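Local coordinates for protein 5-carboxyvanillate decarboxylase (Sphingomonas paucimobilis, PDB 4L6D) that probably removes a carboxyl group from 5-carboxyvanillate to yield vanillate, using a manganese ion held in an amidohydrolase-type barrel, at residues 118-123 with 146-151; 230-235 with 261-266; 95-100 with 114-119; 127-132 with 162-167. All blocks are in the same frame, centred on the assembly; numbering follows the deposited sequence.

Interaction 1 of 4, residues 118-123 with 146-151; sequences APQDPA and HTNDLY
The side-chain amides of Gln-120 and Asn-148 meet with their planes 78° apart, and they share no hydrogen bond. Instead Asn-148 ND2 lies against the aliphatic part of its neighbour, 3.9 Å from Gln-120 CG. The amide end of Gln-120 is engaged elsewhere: the chain bends at chi2 (94°), and NE2 bonds to the carbonyls of Phe-84 and Val-81. In a second meeting, the ring of Pro-119 crosses Thr-147 at about a right angle and brings CG to 3.3 Å from Thr-147 OG1. That hydroxyl hydrogen-bonds to Tyr-152 OH and Gln-82 NE2. The methyl of Thr-147 is directed to the glutamine, with CG2 3.9 Å from both Gln-120 N and Gln-120 OE1. Tight turns follow two neighbouring barrel strands: type I over Ala-118 to Asp-121, after strand 111-115 and leading into helix 122-134, and type I' over Thr-147 to Leu-150, after strand 140-144. The latter needs positive phi at its two central residues, which Asn-148 and Asp-149 tolerate well. Chemically, the turns meet by van der Waals contact, largely polar atoms against carbon, with no hydrogen bond between them, while Gln-120 NE2 and Thr-147 OG1 find partners outside both turns.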
# COMPACT_ATOMS: atom_id res chain seq x y z
N ALA A 118 -6.35 -23.82 11.26
CA ALA A 118 -4.91 -23.76 11.43
C ALA A 118 -4.19 -24.20 10.15
O ALA A 118 -3.98 -25.39 9.95
CB ALA A 118 -4.50 -24.65 12.61
N PRO A 119 -3.83 -23.23 9.28
CA PRO A 119 -3.20 -23.56 8.00
C PRO A 119 -1.82 -24.19 8.17
O PRO A 119 -1.26 -24.64 7.17
CB PRO A 119 -3.06 -22.19 7.30
CG PRO A 119 -3.88 -21.24 8.06
CD PRO A 119 -3.96 -21.77 9.47
N GLN A 120 -1.27 -24.18 9.39
CA GLN A 120 -0.05 -24.93 9.72
C GLN A 120 -0.16 -26.39 9.29
O GLN A 120 0.86 -27.05 9.02
CB GLN A 120 0.21 -24.93 11.24
CG GLN A 120 0.41 -23.58 11.92
CD GLN A 120 -0.87 -23.03 12.50
OE1 GLN A 120 -1.85 -22.84 11.78
NE2 GLN A 120 -0.88 -22.75 13.81
N ASP A 121 -1.38 -26.91 9.29
CA ASP A 121 -1.66 -28.29 8.89
C ASP A 121 -2.79 -28.24 7.87
O ASP A 121 -3.95 -28.31 8.23
CB ASP A 121 -2.09 -29.11 10.12
CG ASP A 121 -2.42 -30.56 9.80
OD1 ASP A 121 -2.53 -30.95 8.62
OD2 ASP A 121 -2.58 -31.34 10.76
N PRO A 122 -2.44 -28.11 6.59
CA PRO A 122 -3.46 -27.90 5.56
C PRO A 122 -4.48 -29.03 5.45
O PRO A 122 -5.67 -28.75 5.25
CB PRO A 122 -2.63 -27.82 4.27
CG PRO A 122 -1.35 -27.19 4.74
CD PRO A 122 -1.08 -27.88 6.07
N ALA A 123 -4.05 -30.28 5.60
CA ALA A 123 -4.97 -31.40 5.47
C ALA A 123 -5.99 -31.42 6.61
O ALA A 123 -7.18 -31.66 6.38
CB ALA A 123 -4.22 -32.72 5.37
N HIS A 146 -0.60 -13.96 6.86
CA HIS A 146 0.35 -15.05 6.69
C HIS A 146 0.25 -16.16 7.73
O HIS A 146 -0.25 -15.96 8.83
CB HIS A 146 1.79 -14.51 6.67
CG HIS A 146 2.38 -14.26 8.02
ND1 HIS A 146 3.02 -15.24 8.76
CD2 HIS A 146 2.43 -13.13 8.78
CE1 HIS A 146 3.44 -14.73 9.90
NE2 HIS A 146 3.10 -13.45 9.94
N THR A 147 0.72 -17.34 7.35
CA THR A 147 0.98 -18.40 8.33
C THR A 147 2.40 -18.91 8.13
O THR A 147 2.81 -19.20 7.00
CB THR A 147 -0.01 -19.57 8.20
OG1 THR A 147 -1.35 -19.08 8.35
CG2 THR A 147 0.25 -20.64 9.28
N ASN A 148 3.14 -18.99 9.22
CA ASN A 148 4.53 -19.45 9.18
C ASN A 148 5.40 -18.62 8.24
O ASN A 148 6.36 -19.12 7.66
CB ASN A 148 4.61 -20.95 8.85
CG ASN A 148 3.91 -21.81 9.88
OD1 ASN A 148 3.86 -21.47 11.06
ND2 ASN A 148 3.37 -22.94 9.43
N ASP A 149 5.03 -17.36 8.10
CA ASP A 149 5.75 -16.39 7.28
C ASP A 149 5.74 -16.76 5.80
O ASP A 149 6.64 -16.40 5.05
CB ASP A 149 7.16 -16.20 7.82
CG ASP A 149 7.14 -15.77 9.26
OD1 ASP A 149 6.69 -14.64 9.52
OD2 ASP A 149 7.51 -16.60 10.14
N LEU A 150 4.69 -17.47 5.41
CA LEU A 150 4.43 -17.78 4.01
C LEU A 150 3.11 -17.15 3.63
O LEU A 150 2.21 -17.01 4.47
CB LEU A 150 4.32 -19.29 3.80
CG LEU A 150 5.55 -20.11 4.15
CD1 LEU A 150 5.21 -21.58 4.06
CD2 LEU A 150 6.68 -19.75 3.23
N TYR A 151 2.98 -16.79 2.36
CA TYR A 151 1.77 -16.19 1.83
C TYR A 151 0.95 -17.22 1.05
O TYR A 151 1.43 -18.32 0.78
CB TYR A 151 2.12 -14.96 0.99
CG TYR A 151 2.73 -13.88 1.86
CD1 TYR A 151 1.96 -13.20 2.79
CD2 TYR A 151 4.09 -13.57 1.77
CE1 TYR A 151 2.52 -12.23 3.61
CE2 TYR A 151 4.66 -12.59 2.59
CZ TYR A 151 3.86 -11.92 3.50
OH TYR A 151 4.42 -10.95 4.32

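Interaction 2 of 4, residues 230-235 with 261-266; sequences EAIPFW and EYFRRN
Phe-263 reaches from its helix to Ile-232 and Pro-233, and these three residues make the whole contact. The phenylalanine contributes the largest area: with CG anti to the backbone N (chi1 -164°), the ring extends from helix 259-266 toward the bend between helices 226-230 and 236-249 of the alpha/beta barrel. Over one face of the ring sits the branch methyl of Ile-232, its CG2 3.5 Å from Phe-263 CE1 and 3.9 Å from the ring centroid. The line to the centroid lies 27° off the ring normal, so this is a CH-pi contact displaced toward the rim. The third partner, Pro-233, approaches obliquely, with CG 3.9 Å from Phe-263 CE2. Proline suits the bend because its ring restricts phi (-58°), and Ala-231, with positive phi, ends the preceding helix. Leu-236 also touches the phenylalanine, whereas Ser-203 and Ala-206 of helix 197-211 pack on Ile-232. Beyond the bend, Phe-234 and Trp-235 meet aromatic residues of the second subunit; Arg-264, next to Phe-263, touches a bound vanillate. An alanine in place of Phe-263 would probably open a gap beside Ile-232 CG2 and Pro-233 CG, weakening the apolar contact between helix and bend. With no hydrogen bond across it, the contact depends on buried apolar surface and on the CH-pi contact of Ile-232 CG2.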
# COMPACT_ATOMS: atom_id res chain seq x y z
N GLU A 230 -7.74 -3.03 1.85
CA GLU A 230 -6.30 -2.87 2.08
C GLU A 230 -5.64 -2.08 0.96
O GLU A 230 -4.49 -2.34 0.59
CB GLU A 230 -5.60 -4.23 2.32
CG GLU A 230 -6.31 -5.14 3.33
CD GLU A 230 -6.27 -4.62 4.76
OE1 GLU A 230 -5.65 -3.57 5.01
OE2 GLU A 230 -6.87 -5.28 5.63
N ALA A 231 -6.41 -1.12 0.44
CA ALA A 231 -6.01 -0.19 -0.63
C ALA A 231 -5.82 -0.79 -2.01
O ALA A 231 -5.54 -0.06 -2.96
CB ALA A 231 -4.79 0.67 -0.24
N ILE A 232 -5.98 -2.11 -2.14
CA ILE A 232 -5.92 -2.69 -3.48
C ILE A 232 -6.88 -2.02 -4.50
O ILE A 232 -6.50 -1.83 -5.67
CB ILE A 232 -6.03 -4.23 -3.46
CG1 ILE A 232 -4.82 -4.82 -2.73
CG2 ILE A 232 -6.15 -4.79 -4.87
CD1 ILE A 232 -4.98 -6.27 -2.34
N PRO A 233 -8.09 -1.60 -4.07
CA PRO A 233 -8.95 -0.92 -5.05
C PRO A 233 -8.29 0.32 -5.67
O PRO A 233 -8.60 0.68 -6.82
CB PRO A 233 -10.16 -0.51 -4.22
CG PRO A 233 -10.26 -1.61 -3.17
CD PRO A 233 -8.83 -1.91 -2.83
N PHE A 234 -7.39 0.98 -4.94
CA PHE A 234 -6.77 2.20 -5.44
C PHE A 234 -5.73 1.88 -6.50
O PHE A 234 -5.47 2.70 -7.38
CB PHE A 234 -6.12 2.98 -4.28
CG PHE A 234 -5.91 4.45 -4.58
CD1 PHE A 234 -7.00 5.28 -4.74
CD2 PHE A 234 -4.64 4.99 -4.66
CE1 PHE A 234 -6.84 6.64 -4.99
CE2 PHE A 234 -4.46 6.36 -4.91
CZ PHE A 234 -5.57 7.18 -5.07
N TRP A 235 -5.14 0.68 -6.41
CA TRP A 235 -4.02 0.28 -7.27
C TRP A 235 -4.42 -0.49 -8.54
O TRP A 235 -3.54 -0.95 -9.27
CB TRP A 235 -3.04 -0.60 -6.50
CG TRP A 235 -2.22 0.06 -5.42
CD1 TRP A 235 -2.41 -0.02 -4.06
CD2 TRP A 235 -1.04 0.85 -5.60
NE1 TRP A 235 -1.44 0.68 -3.40
CE2 TRP A 235 -0.57 1.21 -4.32
CE3 TRP A 235 -0.33 1.28 -6.73
CZ2 TRP A 235 0.56 2.00 -4.13
CZ3 TRP A 235 0.81 2.07 -6.53
CH2 TRP A 235 1.24 2.42 -5.24
N GLU A 261 -9.60 -7.76 -12.72
CA GLU A 261 -10.75 -8.62 -12.97
C GLU A 261 -10.87 -9.74 -11.94
O GLU A 261 -11.99 -10.07 -11.54
CB GLU A 261 -10.75 -9.15 -14.41
CG GLU A 261 -10.97 -8.03 -15.42
CD GLU A 261 -10.66 -8.41 -16.86
OE1 GLU A 261 -10.05 -9.47 -17.10
OE2 GLU A 261 -11.02 -7.62 -17.76
N TYR A 262 -9.75 -10.30 -11.51
CA TYR A 262 -9.79 -11.18 -10.34
C TYR A 262 -10.28 -10.43 -9.12
O TYR A 262 -11.05 -10.97 -8.32
CB TYR A 262 -8.42 -11.79 -10.02
CG TYR A 262 -7.97 -12.71 -11.11
CD1 TYR A 262 -8.61 -13.93 -11.32
CD2 TYR A 262 -6.94 -12.34 -11.97
CE1 TYR A 262 -8.22 -14.77 -12.34
CE2 TYR A 262 -6.55 -13.18 -13.00
CZ TYR A 262 -7.19 -14.39 -13.18
OH TYR A 262 -6.83 -15.23 -14.22
N PHE A 263 -9.82 -9.19 -8.94
CA PHE A 263 -10.22 -8.49 -7.73
C PHE A 263 -11.73 -8.28 -7.73
O PHE A 263 -12.38 -8.50 -6.72
CB PHE A 263 -9.46 -7.17 -7.54
CG PHE A 263 -9.58 -6.64 -6.15
CD1 PHE A 263 -8.79 -7.16 -5.13
CD2 PHE A 263 -10.54 -5.71 -5.82
CE1 PHE A 263 -8.91 -6.72 -3.83
CE2 PHE A 263 -10.68 -5.26 -4.51
CZ PHE A 263 -9.86 -5.77 -3.51
N ARG A 264 -12.31 -7.90 -8.87
CA ARG A 264 -13.75 -7.68 -8.90
C ARG A 264 -14.54 -8.99 -8.88
O ARG A 264 -15.63 -9.04 -8.30
CB ARG A 264 -14.16 -6.82 -10.11
CG ARG A 264 -13.63 -5.39 -10.07
CD ARG A 264 -14.17 -4.56 -11.25
NE ARG A 264 -13.28 -3.43 -11.54
CZ ARG A 264 -12.25 -3.48 -12.37
NH1 ARG A 264 -11.97 -4.60 -13.03
NH2 ARG A 264 -11.50 -2.41 -12.57
N ARG A 265 -14.01 -10.04 -9.51
CA ARG A 265 -14.74 -11.32 -9.58
C ARG A 265 -14.68 -12.07 -8.26
O ARG A 265 -15.70 -12.60 -7.79
CB ARG A 265 -14.17 -12.21 -10.69
CG ARG A 265 -14.99 -13.46 -10.97
CD ARG A 265 -14.33 -14.39 -11.99
NE ARG A 265 -13.13 -15.00 -11.43
CZ ARG A 265 -12.39 -15.93 -12.02
NH1 ARG A 265 -12.72 -16.40 -13.22
NH2 ARG A 265 -11.32 -16.41 -11.39
N ASN A 266 -13.49 -12.14 -7.68
CA ASN A 266 -13.22 -13.01 -6.53
C ASN A 266 -13.15 -12.34 -5.17
O ASN A 266 -13.13 -13.03 -4.15
CB ASN A 266 -11.93 -13.80 -6.76
CG ASN A 266 -12.05 -14.79 -7.90
OD1 ASN A 266 -11.63 -14.53 -9.04
ND2 ASN A 266 -12.65 -15.95 -7.61

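Interaction 3 of 4, residues 95-100 with 114-119; sequences IANDLM and LGTFAP
Asn-97 spans from helix 86-106 to the backbone of Thr-116, gripping both its N-H and its C=O. From CB, the side chain leaves with CG beside the backbone N (chi1 -71°), which carries the amide toward the strand end; CG then stands 3.7 Å from both Thr-116 N and Thr-116 O. At one branch OD1 accepts from Thr-116 N at 2.8 Å with an N-H...O angle of 165°, and it also approaches Gly-115 CA at 3.2 Å. At the other branch ND2 donates to Thr-116 O at 2.9 Å, nearly straight at 171° and in the amide's own plane, and probably also bonds to Glu-128 OE2. An asparagine fits because one flat group supplies donor and acceptor at the spacing of a backbone residue. Gly-115 suits its place, since a CB there would probably crowd Asn-97 OD1. Further along the helix, Met-100 bends so that its CE rests 3.5 Å from Leu-114 O. Thr-116 OG1 bonds to the carbonyl of Val-142. Helix 86-106 is thus fastened to the backbone just past the end of strand 111-115, within the beta-alpha-beta unit of strands 71-76 and 111-115 that is a building block of the TIM-barrel amidohydrolase fold.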
# COMPACT_ATOMS: atom_id res chain seq x y z
N ILE A 95 -12.02 -25.98 18.80
CA ILE A 95 -12.69 -25.52 20.01
C ILE A 95 -13.28 -24.13 19.81
O ILE A 95 -14.45 -23.88 20.14
CB ILE A 95 -11.73 -25.53 21.21
CG1 ILE A 95 -11.42 -26.97 21.63
CG2 ILE A 95 -12.30 -24.73 22.39
CD1 ILE A 95 -10.26 -27.08 22.60
N ALA A 96 -12.49 -23.23 19.24
CA ALA A 96 -12.95 -21.87 18.99
C ALA A 96 -14.13 -21.86 18.02
O ALA A 96 -15.02 -21.01 18.12
CB ALA A 96 -11.83 -21.00 18.46
N ASN A 97 -14.13 -22.79 17.07
CA ASN A 97 -15.25 -22.87 16.13
C ASN A 97 -16.52 -23.39 16.79
O ASN A 97 -17.62 -22.89 16.51
CB ASN A 97 -14.90 -23.74 14.92
CG ASN A 97 -13.91 -23.06 14.00
OD1 ASN A 97 -13.74 -21.84 14.02
ND2 ASN A 97 -13.26 -23.85 13.15
N ASP A 98 -16.39 -24.37 17.67
CA ASP A 98 -17.54 -24.83 18.44
C ASP A 98 -18.09 -23.70 19.29
O ASP A 98 -19.30 -23.51 19.38
CB ASP A 98 -17.17 -26.00 19.35
CG ASP A 98 -17.01 -27.30 18.61
OD1 ASP A 98 -17.43 -27.38 17.44
OD2 ASP A 98 -16.50 -28.27 19.22
N LEU A 99 -17.19 -22.94 19.92
CA LEU A 99 -17.62 -21.84 20.78
C LEU A 99 -18.25 -20.71 19.96
O LEU A 99 -19.23 -20.10 20.38
CB LEU A 99 -16.45 -21.33 21.64
CG LEU A 99 -16.04 -22.32 22.74
CD1 LEU A 99 -14.77 -21.85 23.42
CD2 LEU A 99 -17.16 -22.47 23.76
N MET A 100 -17.69 -20.45 18.78
CA MET A 100 -18.29 -19.48 17.87
C MET A 100 -19.72 -19.89 17.48
O MET A 100 -20.65 -19.08 17.54
CB MET A 100 -17.44 -19.31 16.61
CG MET A 100 -18.03 -18.32 15.60
SD MET A 100 -17.94 -16.61 16.18
CE MET A 100 -16.22 -16.25 15.87
N LEU A 114 -17.79 -16.24 11.75
CA LEU A 114 -16.80 -16.81 10.84
C LEU A 114 -15.98 -17.82 11.61
O LEU A 114 -15.48 -17.54 12.71
CB LEU A 114 -15.89 -15.71 10.31
CG LEU A 114 -16.58 -14.57 9.56
CD1 LEU A 114 -15.54 -13.58 9.06
CD2 LEU A 114 -17.38 -15.12 8.38
N GLY A 115 -15.84 -19.02 11.04
CA GLY A 115 -14.97 -20.03 11.62
C GLY A 115 -13.55 -19.78 11.18
O GLY A 115 -13.32 -19.04 10.23
N THR A 116 -12.60 -20.38 11.88
CA THR A 116 -11.19 -20.23 11.52
C THR A 116 -10.57 -21.62 11.42
O THR A 116 -11.27 -22.63 11.51
CB THR A 116 -10.44 -19.26 12.50
OG1 THR A 116 -9.20 -18.83 11.91
CG2 THR A 116 -10.18 -19.90 13.85
N PHE A 117 -9.27 -21.66 11.19
CA PHE A 117 -8.58 -22.93 11.02
C PHE A 117 -7.09 -22.72 11.20
O PHE A 117 -6.63 -21.59 11.26
CB PHE A 117 -8.87 -23.53 9.63
CG PHE A 117 -8.69 -22.56 8.50
CD1 PHE A 117 -9.75 -21.73 8.10
CD2 PHE A 117 -7.49 -22.47 7.82
CE1 PHE A 117 -9.60 -20.82 7.07
CE2 PHE A 117 -7.34 -21.56 6.76
CZ PHE A 117 -8.40 -20.75 6.39
N ALA A 118 -6.35 -23.82 11.26
CA ALA A 118 -4.91 -23.76 11.43
C ALA A 118 -4.19 -24.20 10.15
O ALA A 118 -3.98 -25.39 9.95
CB ALA A 118 -4.50 -24.65 12.61
N PRO A 119 -3.83 -23.23 9.28
CA PRO A 119 -3.20 -23.56 8.00
C PRO A 119 -1.82 -24.19 8.17
O PRO A 119 -1.26 -24.64 7.17
CB PRO A 119 -3.06 -22.19 7.30
CG PRO A 119 -3.88 -21.24 8.06
CD PRO A 119 -3.96 -21.77 9.47

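Interaction 4 of 4, residues 127-132 with 162-167; sequences REIERV and EAIEAS
Ala-163 meets Ile-129 first, its CB 4.2 Å from Ile-129 CG2; Ile-129 CG2 also lies 3.9 Å from Ala-163 O. A residue no larger than alanine suits this site, since the two backbones come nearest here, with the CA atoms of Ile-129 and Ala-163 6.6 Å apart. Ala-126, about one turn before Ile-129, also touches Ala-163. Next in sequence, Ile-164 presents CG1 to the other arm of the isoleucine, 3.7 Å from Ile-129 CD1. In Ile-129 the gamma branches divide the work: CG2, anti to the backbone N, faces the helix surface, while CG1 carries CD1 to Ile-164. Both isoleucines also pack on Leu-141 of strand 140-144. This is the layering of an alpha/beta barrel, in which helices 122-134 and 158-167 run side by side outside the strand that lies between them in the chain; their short segments have a crossing angle of -17° and approach to 9.0 Å. At the helix end Ser-167 places OG 4.2 Å from Ile-129 CG2. That hydroxyl, at chi1 73°, folds back to donate to Ile-164 O at 2.7 Å and also bonds to Leu-169 N, so a small polar residue serves the helix end while adding little bulk. Replacing Ser-167 with an alanine would probably leave Leu-169 N without this acceptor and Ile-164 O without its hydroxyl donor, and would remove the oxygen lying beside Ile-129 CG2.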
# COMPACT_ATOMS: atom_id res chain seq x y z
N ARG A 127 -10.39 -30.56 6.58
CA ARG A 127 -11.47 -31.24 7.30
C ARG A 127 -12.28 -30.26 8.16
O ARG A 127 -13.51 -30.32 8.19
CB ARG A 127 -10.91 -32.32 8.22
CG ARG A 127 -10.12 -33.40 7.52
CD ARG A 127 -10.93 -34.06 6.42
NE ARG A 127 -12.16 -34.65 6.93
CZ ARG A 127 -13.20 -34.93 6.16
NH1 ARG A 127 -14.30 -35.47 6.68
NH2 ARG A 127 -13.15 -34.67 4.86
N GLU A 128 -11.59 -29.38 8.87
CA GLU A 128 -12.28 -28.44 9.74
C GLU A 128 -13.13 -27.44 8.95
O GLU A 128 -14.24 -27.11 9.36
CB GLU A 128 -11.29 -27.71 10.66
CG GLU A 128 -11.92 -26.74 11.67
CD GLU A 128 -12.89 -27.39 12.65
OE1 GLU A 128 -12.95 -28.64 12.74
OE2 GLU A 128 -13.60 -26.63 13.34
N ILE A 129 -12.60 -26.99 7.82
CA ILE A 129 -13.35 -26.09 6.95
C ILE A 129 -14.66 -26.75 6.51
O ILE A 129 -15.72 -26.11 6.57
CB ILE A 129 -12.48 -25.65 5.75
CG1 ILE A 129 -11.43 -24.66 6.24
CG2 ILE A 129 -13.33 -25.04 4.63
CD1 ILE A 129 -10.23 -24.52 5.34
N GLU A 130 -14.60 -28.02 6.13
CA GLU A 130 -15.81 -28.74 5.76
C GLU A 130 -16.78 -28.82 6.94
O GLU A 130 -17.98 -28.64 6.76
CB GLU A 130 -15.48 -30.14 5.24
CG GLU A 130 -16.71 -30.99 4.97
CD GLU A 130 -16.38 -32.32 4.33
OE1 GLU A 130 -17.30 -33.16 4.23
OE2 GLU A 130 -15.22 -32.53 3.93
N ARG A 131 -16.26 -29.08 8.14
CA ARG A 131 -17.11 -29.16 9.32
C ARG A 131 -17.78 -27.81 9.63
O ARG A 131 -18.96 -27.77 9.98
CB ARG A 131 -16.31 -29.67 10.53
CG ARG A 131 -17.17 -30.02 11.75
CD ARG A 131 -16.33 -30.48 12.94
NE ARG A 131 -15.66 -29.37 13.59
CZ ARG A 131 -16.11 -28.74 14.67
NH1 ARG A 131 -15.42 -27.73 15.18
NH2 ARG A 131 -17.24 -29.12 15.25
N VAL A 132 -17.02 -26.73 9.49
CA VAL A 132 -17.54 -25.39 9.70
C VAL A 132 -18.72 -25.11 8.77
O VAL A 132 -19.75 -24.59 9.19
CB VAL A 132 -16.42 -24.33 9.51
CG1 VAL A 132 -16.99 -22.93 9.36
CG2 VAL A 132 -15.42 -24.40 10.66
N GLU A 162 -8.62 -25.43 -1.81
CA GLU A 162 -9.50 -26.41 -2.42
C GLU A 162 -10.74 -26.62 -1.56
O GLU A 162 -11.86 -26.59 -2.06
CB GLU A 162 -8.75 -27.73 -2.62
CG GLU A 162 -9.59 -28.81 -3.28
CD GLU A 162 -8.83 -30.11 -3.37
OE1 GLU A 162 -8.24 -30.52 -2.35
OE2 GLU A 162 -8.82 -30.72 -4.46
N ALA A 163 -10.54 -26.79 -0.25
CA ALA A 163 -11.66 -27.01 0.65
C ALA A 163 -12.52 -25.77 0.80
O ALA A 163 -13.75 -25.88 0.87
CB ALA A 163 -11.16 -27.50 2.02
N ILE A 164 -11.90 -24.59 0.85
CA ILE A 164 -12.67 -23.35 0.96
C ILE A 164 -13.54 -23.18 -0.28
O ILE A 164 -14.75 -22.95 -0.17
CB ILE A 164 -11.77 -22.12 1.18
CG1 ILE A 164 -11.06 -22.22 2.53
CG2 ILE A 164 -12.60 -20.84 1.08
CD1 ILE A 164 -10.14 -21.04 2.81
N GLU A 165 -12.94 -23.32 -1.46
CA GLU A 165 -13.72 -23.23 -2.69
C GLU A 165 -14.90 -24.19 -2.70
O GLU A 165 -16.03 -23.79 -3.01
CB GLU A 165 -12.85 -23.49 -3.92
CG GLU A 165 -13.59 -23.16 -5.19
CD GLU A 165 -12.86 -23.61 -6.43
OE1 GLU A 165 -12.17 -24.65 -6.39
OE2 GLU A 165 -12.99 -22.91 -7.46
N ALA A 166 -14.66 -25.44 -2.34
CA ALA A 166 -15.71 -26.45 -2.37
C ALA A 166 -16.82 -26.16 -1.36
O ALA A 166 -17.98 -26.52 -1.57
CB ALA A 166 -15.12 -27.83 -2.13
N SER A 167 -16.45 -25.53 -0.24
CA SER A 167 -17.42 -25.26 0.82
C SER A 167 -18.42 -24.18 0.45
O SER A 167 -19.51 -24.14 1.00
CB SER A 167 -16.71 -24.85 2.12
OG SER A 167 -16.20 -23.52 2.01

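Overall arrangement
From the N terminus, interaction 3 comes first, closing the short return from helix 86-106 to the end of strand 111-115. Its second segment shares Ala-118 and Pro-119 with interaction 1, which spans helix 122-134 and strand 140-144 to the loop after that strand. Interaction 4 opens within this span and closes beyond it, on helix 158-167, so 1 and 4 cross. Interactions 3 and 4 also touch directly, through the salt bridge of Asp-98 with Arg-131 and the packing of Phe-117 on Ile-129, linking three successive outer helices. Interaction 2 follows separately, its centre about 27 Å from that of interaction 3, and closes the loop through helix 236-249, joining the bend after helix 226-230 to helix 259-266.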